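PDB 2I9W: hypothetical protein from Psychrobacter arcticus, which is of unknown function but binds two zinc ions through four-cysteine sites that flank a cystatin-like (NTF2-like) domain. Local coordinates for residues I13-N18 with K120-T125; S111-Q116 with S172-K177; Q166-G171 with R178-Y183. All blocks are in the same frame, centred on the assembly; numbering follows the deposited sequence.

Interaction 1 (I13-N18 with K120-T125); sequences INPALN and KAYFKT
Pro-15 lies over the ring of Tyr-122, and Ala-16 follows the same side chain out to its hydroxyl. The contact is mainly CH-pi and apolar. Pro-15 leads with CG, the puckered corner of its ring (C-gamma endo). CG sits 3.7 Å from the centroid of the Tyr-122 ring and 15° off the ring normal, so it meets the face. It is shifted toward the CB end of the tyrosine, and its closest carbon there is Tyr-122 CG at 3.6 Å. Pro-15 CD reaches the same face near Tyr-122 CD1, at 3.8 Å. With CG anti to the carbonyl carbon (chi1 -69°), the ring of Tyr-122 is carried toward the turn. Ala-16 adds a looser touch, CB to Tyr-122 OH at 3.8 Å. Only about 135 Å² is buried in all.

The hydrogen bonds here are local and shape the turn that carries Pro-15. Residues Asn-14 to Leu-17 form a type I beta turn, closed by Leu-17 N to Asn-14 O at 3.1 Å. Asn-14 OD1 also accepts from Ala-16 N at 2.8 Å, an Asx turn, with the donor above the carbonyl plane. These bonds help keep Pro-15 and Ala-16 turned toward the tyrosine. The polar end of Tyr-122 is held separately, by a hydrogen bond between OH and Glu-102 OE1.

The contact joins the N-terminal zinc-binding region to the sheet of the middle NTF2-like domain. It lies on the surface, with the side chain of Pro-15 about 13 Å from a zinc ion. Tyr-122 is on strand 114-125, which runs antiparallel between strands 97-107 and 128-142. The segment also leans on strand 97-107: Ile-13 is joined to Leu-101 by backbone hydrogen bonding, and Ala-16 touches Glu-102.

Interaction 2 (S111-Q116 with S172-K177); sequences SKRHAQ and SGEKFK
Arg-113 and Ser-172 mark the nearest approach of the two backbones, 8.7 Å between their CA atoms. Residues 111-113 are a loop that leads into strand 114-125. Ser-111 OG accepts from Arg-113 N at 2.9 Å, an ST turn. The other segment has an ST turn of its own, where Ser-172 OG accepts from Glu-174 N at 3.0 Å. Between these two residues, Gly-173 has backbone angles that favour glycine.

Side chains bridge the gap, and Arg-113 does most of it. Its chain bends at chi3 (39°), which lays the guanidinium over Ser-172. Ser-172 CB sits over one face of that group, 3.7 Å from Arg-113 NE. Farther out, Arg-113 NH1 meets Glu-174 CG at 3.6 Å. The charged ends are less close: Arg-113 NH1 to Glu-174 OE2 is a long salt bridge of 3.9 Å, with the guanidinium and carboxylate planes 50° apart. An alanine in place of Arg-113 would probably leave Glu-174 without this partner and take away the group that lies over Ser-172 CB.

This is a surface contact between the NTF2-like domain and the SEC-C motif. Arg-113 also touches Cys-179, a zinc ligand. On the strand side, Arg-113 makes a backbone bond with Lys-140 of strand 128-142, and the neighbouring His-114 packs on Val-139 of that strand.

Interaction 3 (Q166-G171 with R178-Y183); sequences QPCICG and RCCGMY. With ZN (zinc ion), chain C.
Cys-180 and Cys-168 bury the most surface here, and both hold the same zinc ion. Cys-168 SG binds the metal at 2.3 Å and Cys-180 SG at 2.4 Å. Cys-168 also takes a hydrogen bond from across the contact: Cys-180 N points at its SG at 3.5 Å, with an N-H...S angle of 159°. A weak bond from Cys-170 N reaches the same sulfur. The sulfur is thus held by the metal and by one backbone N-H, with a second, weak one beside it; together these would be expected to ease its negative charge. Cys-180 brings its CB against Cys-168 SG as well, at 3.5 Å.

The four ligands come as two close pairs, Cys-168 with Cys-170 and Cys-179 with Cys-180. This Cys-X-Cys and Cys-Cys pattern is that of the SEC-C motif, a short zinc-binding unit. Here Cys-168 to Gly-171 form a type I beta turn, which brings both sulfurs of the first pair to the ion.

Cys-179 is the third main contributor. With SG anti to the backbone N (chi1 -162°), Cys-179 points its sulfur in at the zinc ion, at 2.4 Å. Its CB packs on Cys-168 CB at 3.8 Å, and its sulfur neighbours that of Cys-170. Cys-170 supplies the fourth ligand and sets its CB 3.7 Å from Cys-180 SG. All four cysteines are buried.

After Cys-179 the chain turns in a helical way, and Met-182 N bonds to Cys-179 O. The zinc site rests on the sheet of the NTF2-like domain: Cys-170 and Cys-180 both touch Val-139 of strand 128-142, and His-114 lies against Cys-179 and Cys-180.

From the N terminus, interaction 1 opens at residues 13-18 and closes at 120-125, across a loop of 101 residues that holds all five helices. Interaction 2 opens at 111-116, before that closure, so the two cross. They share strand 114-125, but their centres are 32 Å apart. Interaction 2 closes at 172-177. Interaction 3 opens at 166-171 and closes a six-residue loop at 178-183, so it crosses interaction 2 and follows interaction 1 in series. Interactions 2 and 3 touch, for example through Glu-174 O and Cys-168 N. Interaction 1 ties the N-terminal zinc region to the central sheet, and interaction 2 ties the SEC-C motif, itself closed by interaction 3, to the same sheet.

Interaction 1 (I13-N18 with K120-T125)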
loop_
_atom_site.group_PDB
_atom_site.type_symbol
_atom_site.label_atom_id
_atom_site.label_comp_id
_atom_site.label_asym_id
_atom_site.label_seq_id
_atom_site.Cartn_x
_atom_site.Cartn_y
_atom_site.Cartn_z
ATOM N N ILE A 13 -14.364 5.529 -0.958
ATOM C CA ILE A 13 -14.855 6.408 -2.011
ATOM C C ILE A 13 -14.529 5.815 -3.391
ATOM O O ILE A 13 -13.382 5.701 -3.778
ATOM C CB ILE A 13 -14.282 7.835 -1.803
ATOM C CG1 ILE A 13 -14.897 8.389 -0.500
ATOM C CG2 ILE A 13 -14.678 8.752 -2.994
ATOM C CD1 ILE A 13 -14.144 9.457 0.129
ATOM N N ASN A 14 -15.555 5.397 -4.118
ATOM C CA ASN A 14 -15.323 4.713 -5.384
ATOM C C ASN A 14 -16.228 5.325 -6.473
ATOM O O ASN A 14 -17.423 5.023 -6.535
ATOM C CB ASN A 14 -15.557 3.209 -5.243
ATOM C CG ASN A 14 -15.377 2.463 -6.545
ATOM O OD1 ASN A 14 -15.114 3.055 -7.619
ATOM N ND2 ASN A 14 -15.513 1.161 -6.468
ATOM N N PRO A 15 -15.662 6.199 -7.322
ATOM C CA PRO A 15 -16.534 6.823 -8.317
ATOM C C PRO A 15 -17.145 5.867 -9.355
ATOM O O PRO A 15 -18.098 6.247 -10.047
ATOM C CB PRO A 15 -15.626 7.890 -8.975
ATOM C CG PRO A 15 -14.264 7.584 -8.565
ATOM C CD PRO A 15 -14.274 6.683 -7.413
ATOM N N ALA A 16 -16.639 4.639 -9.416
ATOM C CA ALA A 16 -17.076 3.651 -10.393
ATOM C C ALA A 16 -18.250 2.828 -9.894
ATOM O O ALA A 16 -18.791 2.020 -10.651
ATOM C CB ALA A 16 -15.910 2.733 -10.790
ATOM N N LEU A 17 -18.687 3.066 -8.654
ATOM C CA LEU A 17 -19.747 2.271 -8.046
ATOM C C LEU A 17 -20.732 3.153 -7.272
ATOM O O LEU A 17 -20.332 4.007 -6.485
ATOM C CB LEU A 17 -19.134 1.226 -7.112
ATOM C CG LEU A 17 -20.060 0.231 -6.383
ATOM C CD1 LEU A 17 -20.665 -0.816 -7.282
ATOM C CD2 LEU A 17 -19.281 -0.425 -5.299
ATOM N N ASN A 18 -22.013 2.930 -7.522
ATOM C CA ASN A 18 -23.095 3.489 -6.720
ATOM C C ASN A 18 -23.655 2.277 -5.992
ATOM O O ASN A 18 -24.335 1.442 -6.579
ATOM C CB ASN A 18 -24.115 4.200 -7.595
ATOM C CG ASN A 18 -25.216 4.878 -6.794
ATOM O OD1 ASN A 18 -26.137 4.218 -6.341
ATOM N ND2 ASN A 18 -25.186 6.214 -6.716
ATOM N N LYS A 120 -7.465 1.285 -9.565
ATOM C CA LYS A 120 -7.470 2.606 -10.150
ATOM C C LYS A 120 -7.589 3.618 -9.032
ATOM O O LYS A 120 -8.532 3.561 -8.223
ATOM C CB LYS A 120 -8.646 2.768 -11.124
ATOM C CG LYS A 120 -8.511 1.891 -12.343
ATOM C CD LYS A 120 -9.646 2.025 -13.336
ATOM C CE LYS A 120 -9.380 1.067 -14.486
ATOM N NZ LYS A 120 -10.261 1.268 -15.661
ATOM N N ALA A 121 -6.617 4.509 -8.964
ATOM C CA ALA A 121 -6.648 5.621 -8.007
ATOM C C ALA A 121 -7.025 6.900 -8.742
ATOM O O ALA A 121 -6.311 7.332 -9.650
ATOM C CB ALA A 121 -5.289 5.799 -7.332
ATOM N N TYR A 122 -8.152 7.514 -8.351
ATOM C CA TYR A 122 -8.726 8.594 -9.117
ATOM C C TYR A 122 -8.247 9.912 -8.587
ATOM O O TYR A 122 -7.974 10.043 -7.411
ATOM C CB TYR A 122 -10.267 8.561 -9.070
ATOM C CG TYR A 122 -10.853 7.392 -9.827
ATOM C CD1 TYR A 122 -10.946 6.146 -9.235
ATOM C CD2 TYR A 122 -11.346 7.546 -11.122
ATOM C CE1 TYR A 122 -11.505 5.038 -9.918
ATOM C CE2 TYR A 122 -11.879 6.438 -11.827
ATOM C CZ TYR A 122 -11.948 5.193 -11.203
ATOM O OH TYR A 122 -12.506 4.119 -11.871
ATOM N N PHE A 123 -8.120 10.904 -9.455
ATOM C CA PHE A 123 -7.782 12.230 -8.975
ATOM C C PHE A 123 -8.362 13.284 -9.895
ATOM O O PHE A 123 -8.748 12.991 -11.018
ATOM C CB PHE A 123 -6.259 12.384 -8.805
ATOM C CG PHE A 123 -5.475 12.166 -10.079
ATOM C CD1 PHE A 123 -5.096 10.870 -10.458
ATOM C CD2 PHE A 123 -5.130 13.232 -10.882
ATOM C CE1 PHE A 123 -4.413 10.654 -11.617
ATOM C CE2 PHE A 123 -4.423 13.020 -12.046
ATOM C CZ PHE A 123 -4.057 11.725 -12.404
ATOM N N LYS A 124 -8.473 14.506 -9.388
ATOM C CA LYS A 124 -9.035 15.611 -10.173
ATOM C C LYS A 124 -7.936 16.531 -10.701
ATOM O O LYS A 124 -6.949 16.824 -10.012
ATOM C CB LYS A 124 -10.055 16.394 -9.351
ATOM C CG LYS A 124 -11.359 15.641 -9.120
ATOM N N THR A 125 -8.111 16.955 -11.946
ATOM C CA THR A 125 -7.204 17.901 -12.612
ATOM C C THR A 125 -8.082 18.989 -13.261
ATOM O O THR A 125 -9.312 18.806 -13.369
ATOM C CB THR A 125 -6.305 17.182 -13.682
ATOM O OG1 THR A 125 -7.138 16.502 -14.641
ATOM C CG2 THR A 125 -5.342 16.170 -13.005
#

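Interaction 2 (S111-Q116 with S172-K177)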
loop_
_atom_site.group_PDB
_atom_site.type_symbol
_atom_site.label_atom_id
_atom_site.label_comp_id
_atom_site.label_asym_id
_atom_site.label_seq_id
_atom_site.Cartn_x
_atom_site.Cartn_y
_atom_site.Cartn_z
ATOM N N SER A 111 2.487 -15.890 -5.709
ATOM C CA SER A 111 3.486 -16.939 -5.407
ATOM C C SER A 111 3.274 -17.398 -3.972
ATOM O O SER A 111 2.360 -16.928 -3.307
ATOM C CB SER A 111 4.925 -16.414 -5.488
ATOM O OG SER A 111 5.195 -15.668 -4.314
ATOM N N LYS A 112 4.182 -18.243 -3.491
ATOM C CA LYS A 112 4.206 -18.669 -2.104
ATOM C C LYS A 112 4.263 -17.502 -1.150
ATOM O O LYS A 112 3.724 -17.583 -0.064
ATOM C CB LYS A 112 5.410 -19.573 -1.844
ATOM C CG LYS A 112 5.490 -20.133 -0.449
ATOM N N ARG A 113 4.910 -16.417 -1.549
ATOM C CA ARG A 113 5.067 -15.276 -0.636
ATOM C C ARG A 113 4.650 -13.924 -1.206
ATOM O O ARG A 113 4.848 -12.873 -0.538
ATOM C CB ARG A 113 6.495 -15.233 -0.119
ATOM C CG ARG A 113 7.537 -15.075 -1.183
ATOM C CD ARG A 113 8.974 -15.425 -0.653
ATOM N NE ARG A 113 9.116 -16.572 0.266
ATOM C CZ ARG A 113 9.474 -17.831 -0.039
ATOM N NH1 ARG A 113 9.685 -18.271 -1.290
ATOM N NH2 ARG A 113 9.575 -18.707 0.950
ATOM N N HIS A 114 4.087 -13.908 -2.414
ATOM C CA HIS A 114 3.646 -12.648 -3.028
ATOM C C HIS A 114 2.179 -12.592 -3.402
ATOM O O HIS A 114 1.529 -13.614 -3.623
ATOM C CB HIS A 114 4.390 -12.381 -4.309
ATOM C CG HIS A 114 5.848 -12.258 -4.129
ATOM N ND1 HIS A 114 6.686 -13.343 -4.230
ATOM C CD2 HIS A 114 6.629 -11.189 -3.870
ATOM C CE1 HIS A 114 7.924 -12.948 -4.014
ATOM N NE2 HIS A 114 7.924 -11.646 -3.823
ATOM N N ALA A 115 1.693 -11.358 -3.499
ATOM C CA ALA A 115 0.329 -11.087 -3.896
ATOM C C ALA A 115 0.378 -9.841 -4.781
ATOM O O ALA A 115 1.288 -9.015 -4.673
ATOM C CB ALA A 115 -0.547 -10.871 -2.658
ATOM N N GLN A 116 -0.623 -9.718 -5.627
ATOM C CA GLN A 116 -0.858 -8.535 -6.398
ATOM C C GLN A 116 -2.279 -7.977 -6.157
ATOM O O GLN A 116 -3.211 -8.667 -5.809
ATOM C CB GLN A 116 -0.613 -8.791 -7.888
ATOM C CG GLN A 116 0.831 -8.590 -8.290
ATOM C CD GLN A 116 1.175 -8.946 -9.719
ATOM O OE1 GLN A 116 0.393 -9.551 -10.454
ATOM N NE2 GLN A 116 2.405 -8.611 -10.109
ATOM N N SER A 172 13.811 -13.672 2.254
ATOM C CA SER A 172 13.307 -15.050 2.049
ATOM C C SER A 172 14.355 -16.152 2.013
ATOM O O SER A 172 14.020 -17.338 2.223
ATOM C CB SER A 172 12.545 -15.129 0.712
ATOM O OG SER A 172 13.424 -14.975 -0.400
ATOM N N GLY A 173 15.588 -15.787 1.656
ATOM C CA GLY A 173 16.661 -16.763 1.371
ATOM C C GLY A 173 16.708 -17.245 -0.077
ATOM O O GLY A 173 17.684 -17.844 -0.485
ATOM N N GLU A 174 15.678 -16.935 -0.871
ATOM C CA GLU A 174 15.610 -17.315 -2.275
ATOM C C GLU A 174 16.450 -16.303 -3.022
ATOM O O GLU A 174 16.636 -15.187 -2.541
ATOM C CB GLU A 174 14.174 -17.301 -2.793
ATOM C CG GLU A 174 13.176 -18.125 -1.973
ATOM C CD GLU A 174 13.331 -19.612 -2.207
ATOM O OE1 GLU A 174 14.175 -20.257 -1.556
ATOM O OE2 GLU A 174 12.600 -20.134 -3.076
ATOM N N LYS A 175 16.974 -16.686 -4.184
ATOM C CA LYS A 175 17.698 -15.736 -5.016
ATOM C C LYS A 175 16.763 -14.590 -5.390
ATOM O O LYS A 175 15.615 -14.828 -5.752
ATOM C CB LYS A 175 18.191 -16.414 -6.297
ATOM C CG LYS A 175 19.129 -17.590 -6.082
ATOM C CD LYS A 175 19.300 -18.373 -7.403
ATOM C CE LYS A 175 20.043 -19.686 -7.234
ATOM N NZ LYS A 175 20.230 -20.388 -8.543
ATOM N N PHE A 176 17.265 -13.363 -5.379
ATOM C CA PHE A 176 16.480 -12.210 -5.809
ATOM C C PHE A 176 15.711 -12.496 -7.123
ATOM O O PHE A 176 14.518 -12.253 -7.220
ATOM C CB PHE A 176 17.409 -10.979 -5.943
ATOM C CG PHE A 176 16.712 -9.722 -6.373
ATOM C CD1 PHE A 176 15.789 -9.096 -5.516
ATOM C CD2 PHE A 176 16.973 -9.150 -7.627
ATOM C CE1 PHE A 176 15.135 -7.932 -5.922
ATOM C CE2 PHE A 176 16.317 -7.990 -8.032
ATOM C CZ PHE A 176 15.424 -7.371 -7.178
ATOM N N LYS A 177 16.416 -13.026 -8.120
ATOM C CA LYS A 177 15.839 -13.339 -9.416
ATOM C C LYS A 177 14.718 -14.411 -9.410
ATOM O O LYS A 177 13.922 -14.487 -10.356
ATOM C CB LYS A 177 16.967 -13.723 -10.398
ATOM C CG LYS A 177 17.648 -15.017 -10.101
ATOM C CD LYS A 177 18.804 -15.292 -11.075
ATOM C CE LYS A 177 18.312 -15.643 -12.483
ATOM N NZ LYS A 177 19.476 -15.847 -13.421
#

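Interaction 3 (Q166-G171 with R178-Y183)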
loop_
_atom_site.group_PDB
_atom_site.type_symbol
_atom_site.label_atom_id
_atom_site.label_comp_id
_atom_site.label_asym_id
_atom_site.label_seq_id
_atom_site.Cartn_x
_atom_site.Cartn_y
_atom_site.Cartn_z
ATOM N N GLN A 166 22.178 -13.304 -5.560
ATOM C CA GLN A 166 22.308 -13.220 -4.101
ATOM C C GLN A 166 20.926 -13.261 -3.459
ATOM O O GLN A 166 19.936 -13.068 -4.130
ATOM C CB GLN A 166 22.983 -11.914 -3.726
ATOM C CG GLN A 166 24.450 -11.956 -3.834
ATOM C CD GLN A 166 25.043 -12.394 -2.530
ATOM O OE1 GLN A 166 25.471 -13.541 -2.399
ATOM N NE2 GLN A 166 25.010 -11.508 -1.525
ATOM N N PRO A 167 20.862 -13.520 -2.147
ATOM C CA PRO A 167 19.589 -13.639 -1.466
ATOM C C PRO A 167 18.684 -12.405 -1.604
ATOM O O PRO A 167 19.150 -11.255 -1.602
ATOM C CB PRO A 167 19.995 -13.847 0.009
ATOM C CG PRO A 167 21.331 -14.427 -0.053
ATOM C CD PRO A 167 21.978 -13.736 -1.220
ATOM N N CYS A 168 17.395 -12.664 -1.669
ATOM C CA CYS A 168 16.450 -11.621 -1.952
ATOM C C CYS A 168 16.462 -10.575 -0.838
ATOM O O CYS A 168 16.654 -10.899 0.343
ATOM C CB CYS A 168 15.038 -12.175 -2.103
ATOM S SG CYS A 168 13.971 -10.984 -2.824
ATOM N N ILE A 169 16.252 -9.324 -1.246
ATOM C CA ILE A 169 16.142 -8.191 -0.356
ATOM C C ILE A 169 14.992 -8.303 0.648
ATOM O O ILE A 169 15.017 -7.595 1.634
ATOM C CB ILE A 169 16.031 -6.847 -1.123
ATOM C CG1 ILE A 169 14.832 -6.828 -2.101
ATOM C CG2 ILE A 169 17.340 -6.604 -1.856
ATOM C CD1 ILE A 169 14.612 -5.477 -2.840
ATOM N N CYS A 170 14.017 -9.168 0.392
ATOM C CA CYS A 170 12.930 -9.405 1.370
ATOM C C CYS A 170 13.331 -10.296 2.511
ATOM O O CYS A 170 12.622 -10.375 3.511
ATOM C CB CYS A 170 11.686 -10.001 0.717
ATOM S SG CYS A 170 11.778 -11.703 0.300
ATOM N N GLY A 171 14.451 -11.001 2.361
ATOM C CA GLY A 171 14.948 -11.877 3.435
ATOM C C GLY A 171 14.449 -13.317 3.360
ATOM O O GLY A 171 14.688 -14.112 4.264
ATOM N N ARG A 178 14.632 -15.206 -8.344
ATOM C CA ARG A 178 13.581 -16.240 -8.175
ATOM C C ARG A 178 12.593 -15.817 -7.084
ATOM O O ARG A 178 11.836 -16.659 -6.520
ATOM C CB ARG A 178 14.199 -17.593 -7.816
ATOM C CG ARG A 178 14.802 -18.345 -9.001
ATOM C CD ARG A 178 13.747 -19.065 -9.885
ATOM N NE ARG A 178 13.126 -20.241 -9.252
ATOM C CZ ARG A 178 12.195 -21.005 -9.835
ATOM N NH1 ARG A 178 11.765 -20.734 -11.070
ATOM N NH2 ARG A 178 11.664 -22.037 -9.183
ATOM N N CYS A 179 12.623 -14.529 -6.753
ATOM C CA CYS A 179 11.797 -14.002 -5.648
ATOM C C CYS A 179 11.247 -12.631 -6.004
ATOM O O CYS A 179 10.517 -12.540 -6.955
ATOM C CB CYS A 179 12.541 -13.999 -4.299
ATOM S SG CYS A 179 11.510 -13.858 -2.811
ATOM N N CYS A 180 11.608 -11.569 -5.283
ATOM C CA CYS A 180 10.997 -10.250 -5.541
ATOM C C CYS A 180 11.416 -9.662 -6.895
ATOM O O CYS A 180 10.688 -8.862 -7.483
ATOM C CB CYS A 180 11.285 -9.304 -4.375
ATOM S SG CYS A 180 10.462 -9.811 -2.820
ATOM N N GLY A 181 12.569 -10.111 -7.406
ATOM C CA GLY A 181 13.052 -9.725 -8.737
ATOM C C GLY A 181 12.215 -10.251 -9.899
ATOM O O GLY A 181 12.345 -9.737 -11.012
HETATM N N MSE A 182 11.376 -11.270 -9.660
HETATM C CA MSE A 182 10.372 -11.701 -10.625
HETATM C C MSE A 182 9.377 -10.573 -10.907
HETATM O O MSE A 182 8.763 -10.514 -11.982
HETATM C CB MSE A 182 9.562 -12.902 -10.119
HETATM C CG MSE A 182 10.273 -14.234 -9.956
HETATM SE SE MSE A 182 10.917 -14.947 -11.637
HETATM C CE MSE A 182 9.482 -14.299 -12.793
ATOM N N TYR A 183 9.196 -9.684 -9.937
ATOM C CA TYR A 183 8.078 -8.744 -9.973
ATOM C C TYR A 183 8.501 -7.287 -9.953
ATOM O O TYR A 183 7.738 -6.453 -10.442
ATOM C CB TYR A 183 7.101 -9.053 -8.844
ATOM C CG TYR A 183 6.698 -10.506 -8.778
ATOM C CD1 TYR A 183 5.921 -11.067 -9.769
ATOM C CD2 TYR A 183 7.121 -11.332 -7.725
ATOM C CE1 TYR A 183 5.544 -12.414 -9.733
ATOM C CE2 TYR A 183 6.745 -12.689 -7.684
ATOM C CZ TYR A 183 5.936 -13.213 -8.683
ATOM O OH TYR A 183 5.563 -14.568 -8.703
HETATM ZN ZN ZN C . 11.858 -11.576 -2.063
#